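Local atomic coordinates of 49 protein (Murid herpesvirus 4, PDB entry 6A4V), a protein that probably interacts with the host poly(ADP-ribose) polymerase 1 and thereby facilitates replication of this gammaherpesvirus. Residues 48-51 against 52-56; 63-66 against 67-71. All blocks are in the same frame, centred on the assembly; numbering follows the deposited sequence.

Interaction 1: 48-51 against 52-56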
loop_
_atom_site.group_PDB
_atom_site.type_symbol
_atom_site.label_atom_id
_atom_site.label_comp_id
_atom_site.label_asym_id
_atom_site.label_seq_id
_atom_site.Cartn_x
_atom_site.Cartn_y
_atom_site.Cartn_z
ATOM N N VAL B 48 -1.657 17.937 -14.380
ATOM C CA VAL B 48 -1.934 18.718 -15.552
ATOM C C VAL B 48 -0.711 18.733 -16.494
ATOM O O VAL B 48 -0.883 18.592 -17.700
ATOM C CB VAL B 48 -2.420 20.105 -15.087
ATOM C CG1 VAL B 48 -1.962 21.264 -15.965
ATOM C CG2 VAL B 48 -3.932 20.061 -14.917
ATOM N N HIS B 49 0.511 18.853 -15.961
ATOM C CA HIS B 49 1.718 18.753 -16.782
ATOM C C HIS B 49 1.834 17.335 -17.367
ATOM O O HIS B 49 1.899 17.182 -18.577
ATOM C CB HIS B 49 2.972 19.188 -15.999
ATOM C CG HIS B 49 4.258 19.121 -16.764
ATOM N ND1 HIS B 49 5.119 18.024 -16.687
ATOM C CD2 HIS B 49 4.860 20.011 -17.588
ATOM C CE1 HIS B 49 6.188 18.243 -17.434
ATOM N NE2 HIS B 49 6.052 19.458 -17.999
ATOM N N THR B 50 1.832 16.290 -16.527
ATOM C CA THR B 50 1.915 14.941 -17.074
ATOM C C THR B 50 0.885 14.756 -18.205
ATOM O O THR B 50 1.114 13.940 -19.111
ATOM C CB THR B 50 1.715 13.842 -16.022
ATOM O OG1 THR B 50 2.538 14.048 -14.873
ATOM C CG2 THR B 50 2.028 12.470 -16.579
ATOM N N PHE B 51 -0.248 15.481 -18.160
ATOM C CA PHE B 51 -1.370 15.194 -19.076
ATOM C C PHE B 51 -1.025 15.701 -20.468
ATOM O O PHE B 51 -1.106 14.943 -21.428
ATOM C CB PHE B 51 -2.682 15.824 -18.603
ATOM C CG PHE B 51 -3.453 14.984 -17.619
ATOM C CD1 PHE B 51 -2.971 13.751 -17.198
ATOM C CD2 PHE B 51 -4.635 15.453 -17.069
ATOM C CE1 PHE B 51 -3.686 12.982 -16.297
ATOM C CE2 PHE B 51 -5.324 14.698 -16.122
ATOM C CZ PHE B 51 -4.850 13.460 -15.746
ATOM N N CYS B 52 -0.649 16.982 -20.502
ATOM C CA CYS B 52 -0.149 17.692 -21.652
ATOM C C CYS B 52 1.039 16.944 -22.270
ATOM O O CYS B 52 1.161 16.929 -23.484
ATOM C CB CYS B 52 0.218 19.123 -21.272
ATOM S SG CYS B 52 -1.230 20.120 -20.803
ATOM N N VAL B 53 1.889 16.331 -21.440
ATOM C CA VAL B 53 2.976 15.488 -21.939
ATOM C C VAL B 53 2.335 14.345 -22.731
ATOM O O VAL B 53 2.568 14.219 -23.926
ATOM C CB VAL B 53 3.888 14.972 -20.803
ATOM C CG1 VAL B 53 4.817 13.843 -21.236
ATOM C CG2 VAL B 53 4.694 16.106 -20.182
ATOM N N ILE B 54 1.494 13.561 -22.044
ATOM C CA ILE B 54 0.752 12.436 -22.609
ATOM C C ILE B 54 0.054 12.860 -23.913
ATOM O O ILE B 54 0.108 12.150 -24.908
ATOM C CB ILE B 54 -0.277 11.897 -21.588
ATOM C CG1 ILE B 54 0.380 11.153 -20.420
ATOM C CG2 ILE B 54 -1.310 11.018 -22.282
ATOM C CD1 ILE B 54 -0.483 11.077 -19.167
ATOM N N ASP B 55 -0.624 14.006 -23.871
ATOM C CA ASP B 55 -1.515 14.468 -24.916
ATOM C C ASP B 55 -0.701 14.660 -26.206
ATOM O O ASP B 55 -1.144 14.276 -27.307
ATOM C CB ASP B 55 -2.242 15.738 -24.455
ATOM C CG ASP B 55 -3.721 15.588 -24.100
ATOM O OD1 ASP B 55 -4.255 14.454 -24.196
ATOM O OD2 ASP B 55 -4.344 16.632 -23.767
ATOM N N THR B 56 0.512 15.214 -26.074
ATOM C CA THR B 56 1.353 15.450 -27.248
ATOM C C THR B 56 2.030 14.115 -27.643
ATOM O O THR B 56 2.039 13.765 -28.808
ATOM C CB THR B 56 2.230 16.710 -27.068
ATOM O OG1 THR B 56 3.331 16.438 -26.193
ATOM C CG2 THR B 56 1.447 17.923 -26.581
#

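Interaction 2: 63-66 against 67-71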
loop_
_atom_site.group_PDB
_atom_site.type_symbol
_atom_site.label_atom_id
_atom_site.label_comp_id
_atom_site.label_asym_id
_atom_site.label_seq_id
_atom_site.Cartn_x
_atom_site.Cartn_y
_atom_site.Cartn_z
ATOM N N SER B 63 -6.072 6.290 -26.522
ATOM C CA SER B 63 -4.798 6.004 -25.917
ATOM C C SER B 63 -4.422 7.031 -24.849
ATOM O O SER B 63 -4.010 6.677 -23.783
ATOM C CB SER B 63 -3.750 5.963 -26.937
ATOM O OG SER B 63 -3.980 4.902 -27.845
ATOM N N ALA B 64 -4.561 8.307 -25.166
ATOM C CA ALA B 64 -4.181 9.334 -24.229
ATOM C C ALA B 64 -5.095 9.267 -22.996
ATOM O O ALA B 64 -4.645 9.211 -21.853
ATOM C CB ALA B 64 -4.234 10.666 -24.937
ATOM N N CYS B 65 -6.391 9.113 -23.233
ATOM C CA CYS B 65 -7.376 9.119 -22.134
ATOM C C CYS B 65 -7.026 7.991 -21.157
ATOM O O CYS B 65 -7.016 8.166 -19.922
ATOM C CB CYS B 65 -8.782 9.062 -22.706
ATOM S SG CYS B 65 -10.039 9.449 -21.456
ATOM N N LEU B 66 -6.607 6.849 -21.707
ATOM C CA LEU B 66 -6.381 5.714 -20.918
ATOM C C LEU B 66 -5.136 5.886 -20.049
ATOM O O LEU B 66 -5.213 5.586 -18.860
ATOM C CB LEU B 66 -6.250 4.497 -21.811
ATOM C CG LEU B 66 -7.597 4.003 -22.287
ATOM C CD1 LEU B 66 -7.371 2.887 -23.288
ATOM C CD2 LEU B 66 -8.417 3.526 -21.094
ATOM N N CYS B 67 -4.035 6.373 -20.636
ATOM C CA CYS B 67 -2.853 6.708 -19.829
ATOM C C CYS B 67 -3.337 7.620 -18.686
ATOM O O CYS B 67 -3.052 7.389 -17.567
ATOM C CB CYS B 67 -1.777 7.362 -20.698
ATOM S SG CYS B 67 -1.201 6.318 -22.076
ATOM N N LYS B 68 -4.143 8.634 -19.013
ATOM C CA LYS B 68 -4.478 9.669 -18.079
ATOM C C LYS B 68 -5.204 9.019 -16.909
ATOM O O LYS B 68 -4.911 9.346 -15.746
ATOM C CB LYS B 68 -5.358 10.754 -18.710
ATOM C CG LYS B 68 -4.720 11.556 -19.835
ATOM C CD LYS B 68 -4.932 13.102 -19.804
ATOM C CE LYS B 68 -5.096 13.716 -21.191
ATOM N NZ LYS B 68 -6.330 14.547 -21.294
ATOM N N LEU B 69 -6.039 8.033 -17.245
ATOM C CA LEU B 69 -6.836 7.307 -16.350
ATOM C C LEU B 69 -5.987 6.410 -15.472
ATOM O O LEU B 69 -6.388 6.172 -14.347
ATOM C CB LEU B 69 -7.858 6.459 -17.108
ATOM C CG LEU B 69 -9.075 7.259 -17.585
ATOM C CD1 LEU B 69 -9.915 6.441 -18.544
ATOM C CD2 LEU B 69 -9.880 7.783 -16.408
ATOM N N GLN B 70 -4.935 5.828 -16.043
ATOM C CA GLN B 70 -4.045 4.936 -15.306
ATOM C C GLN B 70 -3.292 5.738 -14.260
ATOM O O GLN B 70 -3.342 5.380 -13.049
ATOM C CB GLN B 70 -3.088 4.240 -16.258
ATOM C CG GLN B 70 -3.780 3.095 -16.960
ATOM C CD GLN B 70 -2.890 2.410 -17.964
ATOM O OE1 GLN B 70 -2.185 3.054 -18.748
ATOM N NE2 GLN B 70 -2.931 1.086 -17.951
ATOM N N VAL B 71 -2.827 6.930 -14.669
ATOM C CA VAL B 71 -2.218 7.837 -13.745
ATOM C C VAL B 71 -3.206 8.200 -12.647
ATOM O O VAL B 71 -2.774 8.297 -11.495
ATOM C CB VAL B 71 -1.774 9.149 -14.398
ATOM C CG1 VAL B 71 -1.491 10.194 -13.347
ATOM C CG2 VAL B 71 -0.567 8.903 -15.294
#

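Interaction 1: 48-51 against 52-56
The imidazole of His-49 carries the CG2 methyl of Val-53 over one of its faces, while at the rim of the Phe-51 ring, close to the ring plane, sits CD1 of Ile-54. Both encounters belong to a single alpha-helix, residues 44-57, and illustrate how i/i+4 and i/i+3 spacing brings side chains together on two different sides of the same helix, His-49 with Val-53 on one and Phe-51 with Ile-54 on the other. In the first, Val-53 CG2 lies 4.1 Å from the centroid of the His-49 ring, 25° off its normal: a CH-pi contact displaced toward the ND1-CE1 side, with His-49 CE1 at 3.8 Å from the methyl. The histidine reaches this place because its CG is turned opposite the backbone nitrogen (chi1 -180°), which swings the imidazole forward along the helix. In the second, the Phe-51 and Ile-54 side chains run side by side in the same direction, their CD1 atoms 4.1 Å apart. That isoleucine methyl is shared, for Thr-50 CG2 approaches it to 3.9 Å from one turn earlier.

Beneath the side chains the backbone repeats the i+4 to i pattern. Cys-52 N donates to Val-48 O in a nearly straight bond, and Val-53 N to His-49 O and Ile-54 N to Thr-50 O follow. Much of the helix faces solvent, but Phe-51 is buried, because its ring turns inward onto Lys-68 and Leu-72 of helix 61-85; Ile-54 meets Cys-67 of that same helix. Phe-51 and Ile-54 thus form the side that packs in the antiparallel hairpin, while His-49 and Val-53 lie on the more exposed side. Near the end of helix 44-57, the hydroxyl of Thr-56 bends back to the main chain, OG1 donating to Val-53 O at 3.3 Å.

Interaction 2: 63-66 against 67-71
Helix 61-85 forms the second arm of a helical hairpin in this all-helical protein, and over residues 63-71 one side chain, Leu-69, gathers two partners from the preceding turn. Its CD1 methyl stands 4.2 Å from Cys-65 SG, four residues back, and equally far from Leu-66 CD2, three residues back, so a single branch bridges the i-4 and i-3 positions. The sulfur of Cys-65 comes forward to meet it because SG is set opposite the backbone nitrogen (chi1 -167°); the Leu-66 side chain slants across that of Leu-69 instead of running alongside.

This small apolar group is buried between neighbours: Leu-69 packs on Phe-250, His-253 and Val-254 of helix 238-262, Cys-65 on Leu-257 of the same helix, and Leu-66 on Leu-305 and Gln-309 of helix 295-312. The carbonyls beneath are engaged in the regular i+4 to i ladder. Cys-67 N donates almost linearly to Ser-63 O, whereas Leu-69 N reaches Cys-65 O with a more bent N-H angle of 145°. Lys-68 departs from the apolar theme: its bent chain leads away from the turn toward helix 44-57, yet its first methylenes hug the backbone, with Lys-68 CG 3.1 Å from Ala-64 O.

Interactions 1 and 2 show the same helical spacing put to use in two settings. Interaction 1 lies at the surface, where one buried ring is outnumbered by exposed residues; interaction 2 is a buried contact, with Cys-65, Leu-66 and Leu-69 enclosed by helices 238-262 and 295-312. Accordingly, an imidazole-methyl contact and a threonine hydroxyl mark the first, mainly aliphatic and sulfur packing the second. Helices 44-57 and 61-85 follow one another in the chain, and the two contacts, centres about 10 Å apart, touch directly. Lys-68 spans the seam: its aliphatic chain lies against the Phe-51 ring and its NZ forms a long, weak ion pair with Asp-55 OD1.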